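Local coordinates for protein myosin-2 (Saccharomyces cerevisiae, PDB 6IXO) that carries organelles and other cargo along actin cables, binding their receptors through the globular tail domain to which this chain belongs, at residues A[155-167]-A[371-383]. Residues are numbered along the deposited sequence; the frame is centred on the assembly and turned at random.
Sequences SYNIYNIWLKKLQ and TPETGPFTDPFSL
An extended loop, 371-383, runs antiparallel along helix 155-167 and ends in a 3-10 turn, bringing Asp-379 nearest Tyr-156 (CA atoms 5.2 Å apart), Pro-376 nearest Asn-160 and Thr-374 nearest Lys-164. Asn-160 suits the middle because its amide both accepts and donates, gripping the backbone of Phe-377: OD1 takes Phe-377 N on a lone pair in a nearly straight bond (2.7 Å, 174°), while ND2 gives to Phe-377 O at 3.0 Å. ND2 also reaches back to Tyr-156 O and lies over the centre of the Tyr-156 ring; together the three bonds fix the amide's rotation. A leucine here would probably leave Phe-377 N and O without these partners and hold the loop less firmly at its middle. Leu-163 sets CD2 against Phe-377 CD2 at 3.5 Å. Gly-375 CA covers a face of the Phe-377 ring; at its phi of 90° a CB would press on the preceding carbonyl O and run into that ring. With CG anti to the backbone N, Tyr-159 offers a face to Pro-380, whose CD makes a CH-pi contact 3.4 Å from the ring centroid. At one end Ser-155 OG donates to Asp-379 OD2 (2.6 Å, syn side), while Asp-379 OD1 accepts from Phe-381 N in an Asx turn. At the other, Gln-167, extended beyond CG, sends NE2 to Glu-373 O (2.9 Å), and one water joins its OE1 to Lys-164 NZ and Thr-374 O. This tail-domain loop lies along the seam between helices 134-180 and 223-247, Phe-377 meeting Thr-232 and Pro-380 Ala-228, while on helix 134-180 itself Trp-162 packs on helix 97-124.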
loop_
_atom_site.group_PDB
_atom_site.type_symbol
_atom_site.label_atom_id
_atom_site.label_comp_id
_atom_site.label_asym_id
_atom_site.label_seq_id
_atom_site.Cartn_x
_atom_site.Cartn_y
_atom_site.Cartn_z
ATOM N N SER A 155 5.693 -5.317 -10.252
ATOM C CA SER A 155 4.730 -5.367 -9.145
ATOM C C SER A 155 5.435 -4.974 -7.825
ATOM O O SER A 155 4.934 -4.130 -7.064
ATOM C CB SER A 155 4.131 -6.771 -9.046
ATOM O OG SER A 155 3.115 -6.854 -8.042
ATOM N N TYR A 156 6.585 -5.584 -7.572
ATOM C CA TYR A 156 7.398 -5.295 -6.378
ATOM C C TYR A 156 7.764 -3.825 -6.294
ATOM O O TYR A 156 7.607 -3.165 -5.230
ATOM C CB TYR A 156 8.664 -6.142 -6.411
ATOM C CG TYR A 156 9.559 -5.980 -5.187
ATOM C CD1 TYR A 156 9.362 -6.777 -4.060
ATOM C CD2 TYR A 156 10.598 -5.052 -5.172
ATOM C CE1 TYR A 156 10.174 -6.653 -2.935
ATOM C CE2 TYR A 156 11.436 -4.910 -4.021
ATOM C CZ TYR A 156 11.201 -5.718 -2.924
ATOM O OH TYR A 156 11.993 -5.630 -1.805
ATOM N N ASN A 157 8.269 -3.312 -7.411
ATOM C CA ASN A 157 8.704 -1.927 -7.520
ATOM C C ASN A 157 7.571 -0.980 -7.269
ATOM O O ASN A 157 7.705 -0.075 -6.436
ATOM C CB ASN A 157 9.337 -1.648 -8.915
ATOM C CG ASN A 157 10.660 -2.311 -9.054
ATOM O OD1 ASN A 157 11.169 -2.866 -8.064
ATOM N ND2 ASN A 157 11.249 -2.279 -10.260
ATOM N N ILE A 158 6.444 -1.154 -7.950
ATOM C CA ILE A 158 5.403 -0.132 -7.784
ATOM C C ILE A 158 4.734 -0.296 -6.399
ATOM O O ILE A 158 4.268 0.682 -5.822
ATOM C CB ILE A 158 4.329 -0.138 -8.924
ATOM C CG1 ILE A 158 3.547 -1.453 -9.018
ATOM C CG2 ILE A 158 4.969 0.267 -10.240
ATOM C CD1 ILE A 158 2.176 -1.223 -9.679
ATOM N N TYR A 159 4.748 -1.499 -5.847
ATOM C CA TYR A 159 4.187 -1.681 -4.490
ATOM C C TYR A 159 5.049 -0.857 -3.492
ATOM O O TYR A 159 4.519 -0.126 -2.623
ATOM C CB TYR A 159 4.183 -3.151 -4.091
ATOM C CG TYR A 159 3.623 -3.321 -2.675
ATOM C CD1 TYR A 159 2.258 -3.335 -2.473
ATOM C CD2 TYR A 159 4.460 -3.468 -1.578
ATOM C CE1 TYR A 159 1.696 -3.479 -1.175
ATOM C CE2 TYR A 159 3.935 -3.605 -0.251
ATOM C CZ TYR A 159 2.568 -3.599 -0.070
ATOM O OH TYR A 159 2.016 -3.788 1.183
ATOM N N ASN A 160 6.369 -0.963 -3.648
ATOM C CA ASN A 160 7.279 -0.251 -2.731
ATOM C C ASN A 160 7.324 1.239 -2.952
ATOM O O ASN A 160 7.451 2.019 -2.009
ATOM C CB ASN A 160 8.659 -0.852 -2.845
ATOM C CG ASN A 160 8.812 -2.016 -1.933
ATOM O OD1 ASN A 160 8.984 -1.832 -0.735
ATOM N ND2 ASN A 160 8.676 -3.233 -2.461
ATOM N N ILE A 161 7.257 1.647 -4.202
ATOM C CA ILE A 161 7.233 3.075 -4.517
ATOM C C ILE A 161 5.985 3.708 -3.890
ATOM O O ILE A 161 6.032 4.768 -3.236
ATOM C CB ILE A 161 7.240 3.300 -6.019
ATOM C CG1 ILE A 161 8.641 2.995 -6.596
ATOM C CG2 ILE A 161 6.818 4.746 -6.378
ATOM C CD1 ILE A 161 8.648 2.863 -8.165
ATOM N N TRP A 162 4.866 3.029 -4.071
ATOM C CA TRP A 162 3.587 3.518 -3.568
ATOM C C TRP A 162 3.543 3.539 -2.047
ATOM O O TRP A 162 3.116 4.516 -1.449
ATOM C CB TRP A 162 2.469 2.640 -4.082
ATOM C CG TRP A 162 1.063 3.112 -3.729
ATOM C CD1 TRP A 162 0.480 4.325 -4.053
ATOM C CD2 TRP A 162 0.085 2.372 -3.018
ATOM N NE1 TRP A 162 -0.823 4.349 -3.604
ATOM C CE2 TRP A 162 -1.090 3.154 -2.974
ATOM C CE3 TRP A 162 0.077 1.110 -2.417
ATOM C CZ2 TRP A 162 -2.253 2.722 -2.343
ATOM C CZ3 TRP A 162 -1.098 0.666 -1.809
ATOM C CH2 TRP A 162 -2.243 1.463 -1.779
ATOM N N LEU A 163 3.971 2.444 -1.441
ATOM C CA LEU A 163 3.869 2.305 0.004
ATOM C C LEU A 163 4.738 3.389 0.681
ATOM O O LEU A 163 4.336 3.978 1.688
ATOM C CB LEU A 163 4.291 0.895 0.435
ATOM C CG LEU A 163 3.936 0.479 1.877
ATOM C CD1 LEU A 163 2.495 0.854 2.237
ATOM C CD2 LEU A 163 4.149 -1.027 2.115
ATOM N N LYS A 164 5.902 3.673 0.105
ATOM C CA LYS A 164 6.751 4.728 0.661
ATOM C C LYS A 164 6.075 6.087 0.578
ATOM O O LYS A 164 6.130 6.887 1.519
ATOM C CB LYS A 164 8.107 4.768 -0.056
ATOM C CG LYS A 164 8.947 6.005 0.373
ATOM C CD LYS A 164 10.377 5.994 -0.264
ATOM C CE LYS A 164 11.164 4.712 0.108
ATOM N NZ LYS A 164 11.449 4.568 1.610
ATOM N N LYS A 165 5.415 6.363 -0.534
ATOM C CA LYS A 165 4.679 7.621 -0.658
ATOM C C LYS A 165 3.548 7.709 0.360
ATOM O O LYS A 165 3.306 8.786 0.919
ATOM C CB LYS A 165 4.102 7.789 -2.088
ATOM C CG LYS A 165 5.168 8.184 -3.144
ATOM C CD LYS A 165 4.561 7.924 -4.590
ATOM C CE LYS A 165 5.629 8.266 -5.657
ATOM N NZ LYS A 165 5.908 9.708 -5.684
ATOM N N LEU A 166 2.867 6.590 0.596
ATOM C CA LEU A 166 1.846 6.546 1.644
ATOM C C LEU A 166 2.434 6.886 3.016
ATOM O O LEU A 166 1.837 7.644 3.760
ATOM C CB LEU A 166 1.193 5.166 1.735
ATOM C CG LEU A 166 0.356 4.807 0.486
ATOM C CD1 LEU A 166 -0.228 3.443 0.769
ATOM C CD2 LEU A 166 -0.810 5.792 0.203
ATOM N N GLN A 167 3.571 6.286 3.347
ATOM C CA GLN A 167 4.241 6.609 4.609
ATOM C C GLN A 167 4.541 8.092 4.738
ATOM O O GLN A 167 4.335 8.674 5.820
ATOM C CB GLN A 167 5.543 5.811 4.750
ATOM C CG GLN A 167 5.308 4.284 4.917
ATOM C CD GLN A 167 6.582 3.553 5.324
ATOM O OE1 GLN A 167 7.658 3.898 4.886
ATOM N NE2 GLN A 167 6.452 2.559 6.187
ATOM N N THR A 371 12.563 2.232 15.818
ATOM C CA THR A 371 12.956 2.424 14.417
ATOM C C THR A 371 11.779 2.237 13.456
ATOM O O THR A 371 11.220 1.156 13.401
ATOM C CB THR A 371 14.039 1.434 14.056
ATOM O OG1 THR A 371 15.164 1.698 14.887
ATOM C CG2 THR A 371 14.406 1.556 12.570
ATOM N N PRO A 372 11.380 3.290 12.715
ATOM C CA PRO A 372 10.267 3.114 11.759
ATOM C C PRO A 372 10.667 2.127 10.654
ATOM O O PRO A 372 11.841 2.106 10.272
ATOM C CB PRO A 372 10.045 4.524 11.193
ATOM C CG PRO A 372 10.729 5.462 12.194
ATOM C CD PRO A 372 11.873 4.671 12.757
ATOM N N GLU A 373 9.739 1.289 10.206
ATOM C CA GLU A 373 10.082 0.334 9.119
ATOM C C GLU A 373 9.894 1.055 7.810
ATOM O O GLU A 373 8.764 1.449 7.492
ATOM C CB GLU A 373 9.189 -0.902 9.138
ATOM C CG GLU A 373 9.419 -1.868 10.284
ATOM C CD GLU A 373 10.850 -2.372 10.375
ATOM O OE1 GLU A 373 11.294 -2.662 11.510
ATOM O OE2 GLU A 373 11.526 -2.482 9.323
ATOM N N THR A 374 10.966 1.200 7.037
ATOM C CA THR A 374 10.841 1.961 5.808
ATOM C C THR A 374 11.060 1.080 4.584
ATOM O O THR A 374 11.059 1.569 3.463
ATOM C CB THR A 374 11.830 3.148 5.797
ATOM O OG1 THR A 374 13.157 2.653 5.967
ATOM C CG2 THR A 374 11.466 4.104 6.946
ATOM N N GLY A 375 11.300 -0.201 4.813
ATOM C CA GLY A 375 11.327 -1.160 3.715
ATOM C C GLY A 375 12.721 -1.296 3.121
ATOM O O GLY A 375 13.689 -0.830 3.715
ATOM N N PRO A 376 12.830 -1.902 1.934
ATOM C CA PRO A 376 11.693 -2.305 1.093
ATOM C C PRO A 376 10.881 -3.448 1.661
ATOM O O PRO A 376 11.384 -4.238 2.486
ATOM C CB PRO A 376 12.375 -2.740 -0.232
ATOM C CG PRO A 376 13.679 -3.229 0.155
ATOM C CD PRO A 376 14.119 -2.293 1.329
ATOM N N PHE A 377 9.633 -3.531 1.215
ATOM C CA PHE A 377 8.698 -4.499 1.744
ATOM C C PHE A 377 8.418 -5.635 0.782
ATOM O O PHE A 377 8.396 -5.411 -0.427
ATOM C CB PHE A 377 7.385 -3.807 2.051
ATOM C CG PHE A 377 7.546 -2.656 3.005
ATOM C CD1 PHE A 377 7.649 -2.889 4.352
ATOM C CD2 PHE A 377 7.607 -1.362 2.530
ATOM C CE1 PHE A 377 7.817 -1.795 5.260
ATOM C CE2 PHE A 377 7.745 -0.273 3.437
ATOM C CZ PHE A 377 7.855 -0.522 4.773
ATOM N N THR A 378 8.162 -6.815 1.343
ATOM C CA THR A 378 7.675 -7.946 0.574
ATOM C C THR A 378 6.411 -7.545 -0.205
ATOM O O THR A 378 5.512 -6.934 0.342
ATOM C CB THR A 378 7.389 -9.153 1.492
ATOM O OG1 THR A 378 8.596 -9.509 2.174
ATOM C CG2 THR A 378 6.912 -10.416 0.647
ATOM N N ASP A 379 6.326 -7.929 -1.484
ATOM C CA ASP A 379 5.146 -7.596 -2.250
ATOM C C ASP A 379 4.053 -8.599 -1.839
ATOM O O ASP A 379 4.176 -9.797 -2.160
ATOM C CB ASP A 379 5.465 -7.693 -3.777
ATOM C CG ASP A 379 4.227 -7.535 -4.663
ATOM O OD1 ASP A 379 3.101 -7.210 -4.169
ATOM O OD2 ASP A 379 4.405 -7.696 -5.892
ATOM N N PRO A 380 2.959 -8.134 -1.226
ATOM C CA PRO A 380 2.014 -9.138 -0.684
ATOM C C PRO A 380 1.305 -9.883 -1.839
ATOM O O PRO A 380 0.834 -10.983 -1.629
ATOM C CB PRO A 380 1.021 -8.307 0.127
ATOM C CG PRO A 380 1.052 -6.938 -0.545
ATOM C CD PRO A 380 2.499 -6.751 -0.974
ATOM N N PHE A 381 1.243 -9.269 -3.016
ATOM C CA PHE A 381 0.725 -9.993 -4.225
ATOM C C PHE A 381 1.520 -11.246 -4.531
ATOM O O PHE A 381 0.992 -12.231 -5.085
ATOM C CB PHE A 381 0.772 -9.088 -5.457
ATOM C CG PHE A 381 -0.302 -8.041 -5.464
ATOM C CD1 PHE A 381 -1.617 -8.382 -5.764
ATOM C CD2 PHE A 381 -0.013 -6.723 -5.130
ATOM C CE1 PHE A 381 -2.630 -7.420 -5.777
ATOM C CE2 PHE A 381 -1.028 -5.754 -5.116
ATOM C CZ PHE A 381 -2.332 -6.100 -5.451
ATOM N N SER A 382 2.821 -11.204 -4.241
ATOM C CA SER A 382 3.706 -12.287 -4.671
ATOM C C SER A 382 3.453 -13.543 -3.811
ATOM O O SER A 382 3.962 -14.641 -4.120
ATOM C CB SER A 382 5.176 -11.861 -4.577
ATOM O OG SER A 382 5.606 -11.895 -3.215
ATOM N N LEU A 383 2.679 -13.371 -2.737
ATOM C CA LEU A 383 2.457 -14.444 -1.779
ATOM C C LEU A 383 1.154 -15.187 -2.051
ATOM O O LEU A 383 0.840 -16.158 -1.374
ATOM C CB LEU A 383 2.419 -13.905 -0.337
ATOM C CG LEU A 383 3.656 -13.128 0.102
ATOM C CD1 LEU A 383 3.409 -12.633 1.548
ATOM C CD2 LEU A 383 4.900 -13.964 0.029
HETATM O O HOH W 1 11.689 1.304 0.778
HETATM O O HOH W 2 9.168 3.211 2.699
#